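Local coordinates for single-strand DNA-binding protein (Agrobacterium tumefaciens, PDB 3BTP), which binds single-stranded but not double-stranded DNA whatever its sequence and mediates nuclear uptake of single-stranded T-DNA copies during plant transformation, at residues A[349-354]-A[372-377]; A[385-390]-A[431-436]; A[453-458]-A[462-467]. One frame throughout, in Å; residues are numbered along the deposited sequence.

Interaction 1: A[349-354]-A[372-377]; sequences ATVNMG and DYLLQN
Val351 on strand 349-352 and Leu374 on helix 371-377 have the nearest alpha carbons of the two segments, with CA atoms 9.2 Å apart. Side chains and one water join the backbones. That water donates to Ala349 O at 2.8 Å and accepts from Asp372 N at 3.2 Å, so it joins the strand to the first turn of the helix. Further along, the strand and helix meet through apolar groups. The branch that does the touching is Leu374 CD2, which lies 3.9 Å from Val351 CG1. The two side chains cross at about a right angle. Val351 is turned so that CG1 sits between its own N and carbonyl carbon (chi1 65°), which presents this methyl to the leucine. Met353 adds a looser contact, with SD 4.4 Å from the same Leu374 CD2. The end of the strand is shaped by an Asx turn, in which Gly354 N donates to Asn352 OD1 at 3.2 Å. The donor stands 54° out of the carbonyl plane. Asn352 ND2 also bonds to Asp366 OD1. Strand 349-352 lies between strands 367-370 and 396-399 of the closed barrel. Leu374 also packs on Trp383 and Leu387 of helix 382-388, Tyr373 touches helix 317-323, and a chain of another protein packs against Met353 and Leu374.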
loop_
_atom_site.group_PDB
_atom_site.type_symbol
_atom_site.label_atom_id
_atom_site.label_comp_id
_atom_site.label_asym_id
_atom_site.label_seq_id
_atom_site.Cartn_x
_atom_site.Cartn_y
_atom_site.Cartn_z
ATOM N N ALA A 349 5.620 4.452 -15.762
ATOM C CA ALA A 349 4.478 4.921 -16.478
ATOM C C ALA A 349 3.404 5.213 -15.423
ATOM O O ALA A 349 3.363 4.522 -14.417
ATOM C CB ALA A 349 4.014 3.863 -17.467
ATOM N N THR A 350 2.507 6.153 -15.714
ATOM C CA THR A 350 1.506 6.623 -14.807
ATOM C C THR A 350 0.174 6.784 -15.621
ATOM O O THR A 350 0.220 7.039 -16.840
ATOM C CB THR A 350 2.124 7.963 -14.218
ATOM O OG1 THR A 350 2.614 7.789 -12.835
ATOM C CG2 THR A 350 1.343 9.137 -14.419
ATOM N N VAL A 351 -1.003 6.646 -14.959
ATOM C CA VAL A 351 -2.276 6.955 -15.611
ATOM C C VAL A 351 -3.042 7.961 -14.755
ATOM O O VAL A 351 -3.099 7.779 -13.509
ATOM C CB VAL A 351 -3.150 5.667 -15.925
ATOM C CG1 VAL A 351 -3.630 4.930 -14.637
ATOM C CG2 VAL A 351 -4.353 6.036 -16.778
ATOM N N ASN A 352 -3.605 8.996 -15.416
ATOM C CA ASN A 352 -4.432 9.944 -14.778
ATOM C C ASN A 352 -5.875 9.418 -14.542
ATOM O O ASN A 352 -6.592 9.131 -15.496
ATOM C CB ASN A 352 -4.503 11.254 -15.605
ATOM C CG ASN A 352 -5.077 12.434 -14.788
ATOM O OD1 ASN A 352 -5.255 12.360 -13.571
ATOM N ND2 ASN A 352 -5.326 13.507 -15.446
ATOM N N MET A 353 -6.236 9.283 -13.279
ATOM C CA MET A 353 -7.472 8.679 -12.811
ATOM C C MET A 353 -8.345 9.781 -12.254
ATOM O O MET A 353 -9.492 9.544 -11.923
ATOM C CB MET A 353 -7.203 7.624 -11.734
ATOM C CG MET A 353 -6.421 6.442 -12.258
ATOM S SD MET A 353 -6.228 4.797 -11.478
ATOM C CE MET A 353 -7.922 4.368 -10.985
ATOM N N GLY A 354 -7.770 10.984 -12.165
ATOM C CA GLY A 354 -8.457 12.192 -11.787
ATOM C C GLY A 354 -8.920 12.844 -13.075
ATOM O O GLY A 354 -9.229 12.167 -14.038
ATOM N N ASP A 372 2.288 -0.019 -13.294
ATOM C CA ASP A 372 2.771 -1.183 -12.620
ATOM C C ASP A 372 1.983 -1.580 -11.344
ATOM O O ASP A 372 1.541 -2.731 -11.201
ATOM C CB ASP A 372 4.218 -0.910 -12.238
ATOM C CG ASP A 372 4.813 -2.027 -11.396
ATOM O OD1 ASP A 372 5.005 -3.119 -11.966
ATOM O OD2 ASP A 372 5.047 -1.813 -10.154
ATOM N N TYR A 373 1.848 -0.653 -10.406
ATOM C CA TYR A 373 0.942 -0.816 -9.268
ATOM C C TYR A 373 -0.456 -1.342 -9.691
ATOM O O TYR A 373 -0.962 -2.348 -9.192
ATOM C CB TYR A 373 0.829 0.530 -8.479
ATOM C CG TYR A 373 0.013 0.425 -7.229
ATOM C CD1 TYR A 373 0.581 -0.026 -6.011
ATOM C CD2 TYR A 373 -1.320 0.715 -7.251
ATOM C CE1 TYR A 373 -0.184 -0.144 -4.827
ATOM C CE2 TYR A 373 -2.114 0.567 -6.098
ATOM C CZ TYR A 373 -1.551 0.133 -4.909
ATOM O OH TYR A 373 -2.400 0.061 -3.823
ATOM N N LEU A 374 -1.087 -0.619 -10.592
ATOM C CA LEU A 374 -2.375 -0.996 -11.063
ATOM C C LEU A 374 -2.446 -2.392 -11.695
ATOM O O LEU A 374 -3.310 -3.196 -11.322
ATOM C CB LEU A 374 -2.895 0.089 -11.991
ATOM C CG LEU A 374 -4.368 0.207 -12.330
ATOM C CD1 LEU A 374 -5.290 0.504 -11.095
ATOM C CD2 LEU A 374 -4.505 1.287 -13.443
ATOM N N LEU A 375 -1.572 -2.680 -12.639
ATOM C CA LEU A 375 -1.572 -3.933 -13.350
ATOM C C LEU A 375 -1.173 -5.153 -12.499
ATOM O O LEU A 375 -1.666 -6.265 -12.750
ATOM C CB LEU A 375 -0.631 -3.868 -14.561
ATOM C CG LEU A 375 -1.255 -3.445 -15.906
ATOM C CD1 LEU A 375 -2.041 -2.088 -15.908
ATOM C CD2 LEU A 375 -0.190 -3.432 -16.958
ATOM N N GLN A 376 -0.271 -4.952 -11.521
ATOM C CA GLN A 376 0.172 -6.011 -10.625
ATOM C C GLN A 376 -0.938 -6.341 -9.637
ATOM O O GLN A 376 -1.214 -7.501 -9.296
ATOM C CB GLN A 376 1.486 -5.592 -9.844
ATOM C CG GLN A 376 2.599 -6.698 -9.842
ATOM C CD GLN A 376 2.924 -7.272 -8.436
ATOM O OE1 GLN A 376 3.878 -6.828 -7.807
ATOM N NE2 GLN A 376 2.140 -8.267 -7.955
ATOM N N ASN A 377 -1.526 -5.306 -9.113
ATOM C CA ASN A 377 -2.345 -5.444 -7.933
ATOM C C ASN A 377 -3.859 -5.548 -8.253
ATOM O O ASN A 377 -4.628 -6.062 -7.435
ATOM C CB ASN A 377 -2.081 -4.296 -6.972
ATOM C CG ASN A 377 -0.748 -4.405 -6.303
ATOM O OD1 ASN A 377 -0.024 -3.448 -6.254
ATOM N ND2 ASN A 377 -0.411 -5.570 -5.798
HETATM O O HOH W 1 4.644 2.152 -13.616
#

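Interaction 2: A[385-390]-A[431-436]; sequences QALKEG and VSMGRQ
Met433 reaches Leu387 because its side chain is stretched out. Its CG is anti to the carbonyl carbon (chi1 -66°), and the chain runs extended from there to CE. Leu387 has the same first torsion (chi1 -69°), and its tip comes nearer to Met433 than its CB does. The two side chains run at a slant to each other. Met433 CE ends 3.9 Å from Leu387 CD2. It also lies 3.5 Å from Leu387 O and 4.0 Å from Gly390 CA, so one methyl fits against the last turn of helix 382-388. Leu387 O itself accepts a hydrogen bond from Gly390 N at 3.1 Å. Gly390 ends the helix in a Schellman motif with positive phi (88°). Its bare alpha carbon lets the 3-10 turn 431-434 come close, with Ser432 OG near Gly390 CA. The polar part of the contact runs through water. One water donates to Gly390 O at 2.8 Å, accepts from Gln436 NE2 at 2.7 Å and also bonds to Ser432 OG at 2.9 Å. A second water bonds to Ser432 OG and gives a weak bond to Glu389 O. Around the apolar part, Leu387 and Met433 both rest on Val396 of barrel strand 396-399. Leu387 also touches Leu429, and Met433 touches Met424 of helix 417-427. The contact thus has two halves. In one, the methionine methyl packs on the leucine branch and against the backbone of the helix end. In the other, the carbonyls at the helix end meet the serine and glutamine through water. No charged pair joins the two segments, so the join rests on a methyl packed at the helix end and on bridging waters.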
loop_
_atom_site.group_PDB
_atom_site.type_symbol
_atom_site.label_atom_id
_atom_site.label_comp_id
_atom_site.label_asym_id
_atom_site.label_seq_id
_atom_site.Cartn_x
_atom_site.Cartn_y
_atom_site.Cartn_z
ATOM N N GLN A 385 -7.763 -3.228 -17.472
ATOM C CA GLN A 385 -8.122 -3.960 -18.673
ATOM C C GLN A 385 -8.211 -3.010 -19.895
ATOM O O GLN A 385 -7.758 -3.367 -20.949
ATOM C CB GLN A 385 -9.441 -4.681 -18.427
ATOM C CG GLN A 385 -9.327 -5.743 -17.370
ATOM C CD GLN A 385 -9.353 -7.060 -18.035
ATOM O OE1 GLN A 385 -8.646 -7.236 -19.042
ATOM N NE2 GLN A 385 -10.241 -7.982 -17.582
ATOM N N ALA A 386 -8.793 -1.819 -19.736
ATOM C CA ALA A 386 -8.730 -0.804 -20.819
ATOM C C ALA A 386 -7.284 -0.476 -21.251
ATOM O O ALA A 386 -7.008 -0.375 -22.472
ATOM C CB ALA A 386 -9.511 0.516 -20.402
ATOM N N LEU A 387 -6.362 -0.291 -20.271
ATOM C CA LEU A 387 -4.919 -0.027 -20.567
ATOM C C LEU A 387 -4.236 -1.140 -21.364
ATOM O O LEU A 387 -3.397 -0.867 -22.219
ATOM C CB LEU A 387 -4.104 0.264 -19.287
ATOM C CG LEU A 387 -4.404 1.588 -18.554
ATOM C CD1 LEU A 387 -3.973 1.603 -17.062
ATOM C CD2 LEU A 387 -3.839 2.793 -19.258
ATOM N N LYS A 388 -4.545 -2.388 -21.016
ATOM C CA LYS A 388 -4.045 -3.573 -21.699
ATOM C C LYS A 388 -4.491 -3.627 -23.145
ATOM O O LYS A 388 -3.800 -4.164 -23.958
ATOM C CB LYS A 388 -4.515 -4.872 -21.011
ATOM C CG LYS A 388 -3.694 -5.329 -19.741
ATOM C CD LYS A 388 -2.235 -5.675 -20.140
ATOM C CE LYS A 388 -1.453 -6.403 -19.050
ATOM N NZ LYS A 388 0.018 -6.137 -19.360
ATOM N N GLU A 389 -5.665 -3.101 -23.455
ATOM C CA GLU A 389 -6.156 -3.065 -24.823
ATOM C C GLU A 389 -5.694 -1.803 -25.579
ATOM O O GLU A 389 -6.132 -1.592 -26.712
ATOM C CB GLU A 389 -7.705 -3.095 -24.803
ATOM C CG GLU A 389 -8.272 -4.358 -24.143
ATOM C CD GLU A 389 -9.748 -4.252 -23.560
ATOM O OE1 GLU A 389 -10.453 -3.196 -23.606
ATOM O OE2 GLU A 389 -10.186 -5.282 -22.987
ATOM N N GLY A 390 -4.901 -0.923 -24.951
ATOM C CA GLY A 390 -4.456 0.271 -25.613
ATOM C C GLY A 390 -5.372 1.457 -25.508
ATOM O O GLY A 390 -5.174 2.453 -26.175
ATOM N N VAL A 431 2.585 -1.348 -27.253
ATOM C CA VAL A 431 3.261 -0.376 -28.094
ATOM C C VAL A 431 2.382 0.456 -29.071
ATOM O O VAL A 431 2.790 1.535 -29.512
ATOM C CB VAL A 431 4.449 -1.045 -28.807
ATOM C CG1 VAL A 431 5.468 -1.560 -27.765
ATOM C CG2 VAL A 431 3.932 -2.171 -29.779
ATOM N N SER A 432 1.171 -0.013 -29.365
ATOM C CA SER A 432 0.143 0.766 -30.112
ATOM C C SER A 432 -0.200 2.171 -29.510
ATOM O O SER A 432 -0.596 3.088 -30.228
ATOM C CB SER A 432 -1.142 -0.075 -30.193
ATOM O OG SER A 432 -1.956 0.046 -29.005
ATOM N N MET A 433 0.002 2.356 -28.196
ATOM C CA MET A 433 -0.204 3.690 -27.559
ATOM C C MET A 433 0.707 4.778 -28.124
ATOM O O MET A 433 0.377 5.971 -28.063
ATOM C CB MET A 433 0.065 3.625 -26.034
ATOM C CG MET A 433 -0.909 2.784 -25.247
ATOM S SD MET A 433 -0.950 3.257 -23.501
ATOM C CE MET A 433 -2.381 2.369 -22.902
ATOM N N GLY A 434 1.852 4.376 -28.642
ATOM C CA GLY A 434 2.774 5.321 -29.196
ATOM C C GLY A 434 2.526 5.755 -30.640
ATOM O O GLY A 434 3.354 6.477 -31.190
ATOM N N ARG A 435 1.423 5.301 -31.262
ATOM C CA ARG A 435 0.998 5.795 -32.594
ATOM C C ARG A 435 -0.347 6.474 -32.507
ATOM O O ARG A 435 -1.083 6.456 -33.465
ATOM C CB ARG A 435 0.976 4.693 -33.675
ATOM C CG ARG A 435 0.183 3.455 -33.309
ATOM C CD ARG A 435 -0.408 2.685 -34.551
ATOM N NE ARG A 435 -0.897 1.337 -34.186
ATOM C CZ ARG A 435 -2.161 1.048 -33.846
ATOM N NH1 ARG A 435 -3.097 2.016 -33.799
ATOM N NH2 ARG A 435 -2.494 -0.218 -33.563
ATOM N N GLN A 436 -0.655 7.071 -31.359
ATOM C CA GLN A 436 -1.944 7.741 -31.135
ATOM C C GLN A 436 -1.719 9.221 -30.833
ATOM O O GLN A 436 -0.775 9.555 -30.128
ATOM C CB GLN A 436 -2.650 7.112 -29.925
ATOM C CG GLN A 436 -2.723 5.594 -29.909
ATOM C CD GLN A 436 -3.914 5.085 -30.676
ATOM O OE1 GLN A 436 -4.503 5.826 -31.473
ATOM N NE2 GLN A 436 -4.303 3.826 -30.428
HETATM O O HOH W 2 -3.307 -2.330 -28.468
HETATM O O HOH W 3 -3.436 2.406 -28.365
#

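Interaction 3: A[453-458]-A[462-467]; sequences VIVADG and REVPDL
The flat peptide groups flanking Val455 and Arg462 pair through N-H and C=O. They form the hydrogen-bonded pair of an antiparallel beta hairpin, whose strands 453-456 and 460-462 are neighbours in the barrel. Val455 N donates to Arg462 O at 2.6 Å, the donor tilted 16° from the carbonyl plane. Arg462 N returns a bond to Val455 O at 2.8 Å, the donor tilted 31° from that carbonyl plane. The flat ends of Asp457 and Arg462 stay apart, and each has its own partner. Asp457 OD1 forms a salt bridge with Lys471, while OD2 passes beside Leu467 CD2. The arginine chain bends back at chi2 and chi3, which carries NH2 to Asp466 OD2 at 3.1 Å. This is a salt bridge with a weak hydrogen bond. After the strand, the chain folds over Val455 through the 3-10 turn 464-466. Val455 CG1, anti to its N (chi1 -179°), meets Leu467 CD1 at 3.7 Å. The other branch, CG2, meets Val464 CG2 at 4.0 Å. That same Val464 methyl packs more closely on Val453 CG1, at 3.6 Å. Val453 also touches Ala512 and Leu515 of helix 510-515. Beyond the paired residues, a water continues the link between the backbones: it donates to Val453 O at 2.7 Å and accepts from Val464 N at 2.7 Å.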
loop_
_atom_site.group_PDB
_atom_site.type_symbol
_atom_site.label_atom_id
_atom_site.label_comp_id
_atom_site.label_asym_id
_atom_site.label_seq_id
_atom_site.Cartn_x
_atom_site.Cartn_y
_atom_site.Cartn_z
ATOM N N VAL A 453 2.257 21.642 -11.211
ATOM C CA VAL A 453 3.217 20.904 -10.416
ATOM C C VAL A 453 2.518 19.610 -10.098
ATOM O O VAL A 453 1.310 19.596 -9.849
ATOM C CB VAL A 453 3.508 21.604 -9.108
ATOM C CG1 VAL A 453 4.482 20.763 -8.225
ATOM C CG2 VAL A 453 3.991 23.034 -9.330
ATOM N N ILE A 454 3.253 18.506 -10.214
ATOM C CA ILE A 454 2.847 17.279 -9.595
ATOM C C ILE A 454 3.888 16.721 -8.618
ATOM O O ILE A 454 5.059 16.911 -8.792
ATOM C CB ILE A 454 2.282 16.245 -10.648
ATOM C CG1 ILE A 454 3.324 15.796 -11.645
ATOM C CG2 ILE A 454 1.059 16.861 -11.393
ATOM C CD1 ILE A 454 2.753 14.807 -12.566
ATOM N N VAL A 455 3.452 16.016 -7.597
ATOM C CA VAL A 455 4.345 15.568 -6.577
ATOM C C VAL A 455 4.242 14.063 -6.373
ATOM O O VAL A 455 3.165 13.591 -6.135
ATOM C CB VAL A 455 4.072 16.335 -5.173
ATOM C CG1 VAL A 455 5.065 15.835 -4.113
ATOM C CG2 VAL A 455 4.191 17.901 -5.354
ATOM N N ALA A 456 5.376 13.349 -6.385
ATOM C CA ALA A 456 5.422 11.919 -6.190
ATOM C C ALA A 456 5.256 11.541 -4.710
ATOM O O ALA A 456 5.862 12.103 -3.843
ATOM C CB ALA A 456 6.733 11.334 -6.772
ATOM N N ASP A 457 4.403 10.575 -4.430
ATOM C CA ASP A 457 4.031 10.287 -3.052
ATOM C C ASP A 457 3.492 8.881 -3.092
ATOM O O ASP A 457 2.303 8.690 -3.341
ATOM C CB ASP A 457 2.909 11.243 -2.666
ATOM C CG ASP A 457 2.347 10.978 -1.262
ATOM O OD1 ASP A 457 3.140 10.632 -0.304
ATOM O OD2 ASP A 457 1.098 11.150 -1.148
ATOM N N GLY A 458 4.355 7.905 -2.868
ATOM C CA GLY A 458 4.051 6.536 -3.162
ATOM C C GLY A 458 4.007 6.248 -4.670
ATOM O O GLY A 458 4.727 6.872 -5.469
ATOM N N ARG A 462 0.596 13.467 -7.123
ATOM C CA ARG A 462 -0.495 14.310 -6.665
ATOM C C ARG A 462 -0.215 15.798 -6.912
ATOM O O ARG A 462 0.924 16.248 -6.966
ATOM C CB ARG A 462 -0.727 14.039 -5.179
ATOM C CG ARG A 462 -0.971 12.578 -4.800
ATOM C CD ARG A 462 -2.265 11.921 -5.336
ATOM N NE ARG A 462 -3.520 12.717 -5.140
ATOM C CZ ARG A 462 -4.266 12.647 -4.023
ATOM N NH1 ARG A 462 -3.928 11.870 -3.045
ATOM N NH2 ARG A 462 -5.360 13.363 -3.872
ATOM N N GLU A 463 -1.275 16.547 -7.129
ATOM C CA GLU A 463 -1.264 17.992 -7.126
ATOM C C GLU A 463 -0.915 18.512 -5.743
ATOM O O GLU A 463 -1.209 17.900 -4.717
ATOM C CB GLU A 463 -2.646 18.506 -7.578
ATOM C CG GLU A 463 -2.951 18.226 -9.027
ATOM C CD GLU A 463 -4.028 19.157 -9.615
ATOM O OE1 GLU A 463 -4.091 20.327 -9.097
ATOM O OE2 GLU A 463 -4.770 18.732 -10.605
ATOM N N VAL A 464 -0.273 19.665 -5.714
ATOM C CA VAL A 464 0.189 20.211 -4.419
ATOM C C VAL A 464 -0.971 20.408 -3.372
ATOM O O VAL A 464 -0.814 19.992 -2.205
ATOM C CB VAL A 464 0.966 21.527 -4.610
ATOM C CG1 VAL A 464 1.306 22.129 -3.276
ATOM C CG2 VAL A 464 2.203 21.321 -5.485
ATOM N N PRO A 465 -2.091 21.088 -3.762
ATOM C CA PRO A 465 -3.212 21.223 -2.790
ATOM C C PRO A 465 -3.873 19.940 -2.282
ATOM O O PRO A 465 -4.699 20.030 -1.393
ATOM C CB PRO A 465 -4.256 22.054 -3.543
ATOM C CG PRO A 465 -3.828 22.055 -4.978
ATOM C CD PRO A 465 -2.343 21.858 -5.007
ATOM N N ASP A 466 -3.518 18.775 -2.837
ATOM C CA ASP A 466 -4.010 17.498 -2.362
ATOM C C ASP A 466 -3.125 16.906 -1.284
ATOM O O ASP A 466 -3.484 15.887 -0.673
ATOM C CB ASP A 466 -4.143 16.520 -3.514
ATOM C CG ASP A 466 -5.516 16.533 -4.117
ATOM O OD1 ASP A 466 -6.437 16.956 -3.378
ATOM O OD2 ASP A 466 -5.693 16.108 -5.298
ATOM N N LEU A 467 -1.950 17.483 -1.058
ATOM C CA LEU A 467 -1.078 16.900 -0.036
ATOM C C LEU A 467 -1.372 17.567 1.309
ATOM O O LEU A 467 -1.639 18.779 1.368
ATOM C CB LEU A 467 0.396 17.059 -0.376
ATOM C CG LEU A 467 0.960 16.568 -1.714
ATOM C CD1 LEU A 467 2.399 17.124 -1.831
ATOM C CD2 LEU A 467 0.955 15.089 -1.748
HETATM O O HOH W 4 -0.006 21.121 -7.991
#

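From the N terminus, the three contacts close in series, and none nests in or crosses another. Interaction 1 closes first, around a loop that holds strand 367-370, and sets helix 371-377 against the barrel. The chain then enters helix 382-388. Interaction 2 closes the longest loop, which holds strands 396-399 and 405-407 and helices 409-415 and 417-427. Interaction 3 closes a short hairpin in the same barrel as interaction 1. Interactions 1 and 2 touch directly, with Val351 CG2 4.1 Å from Leu387 CD2. Interaction 3 stays apart from both, its nearest atoms about 6 Å from those of interaction 1.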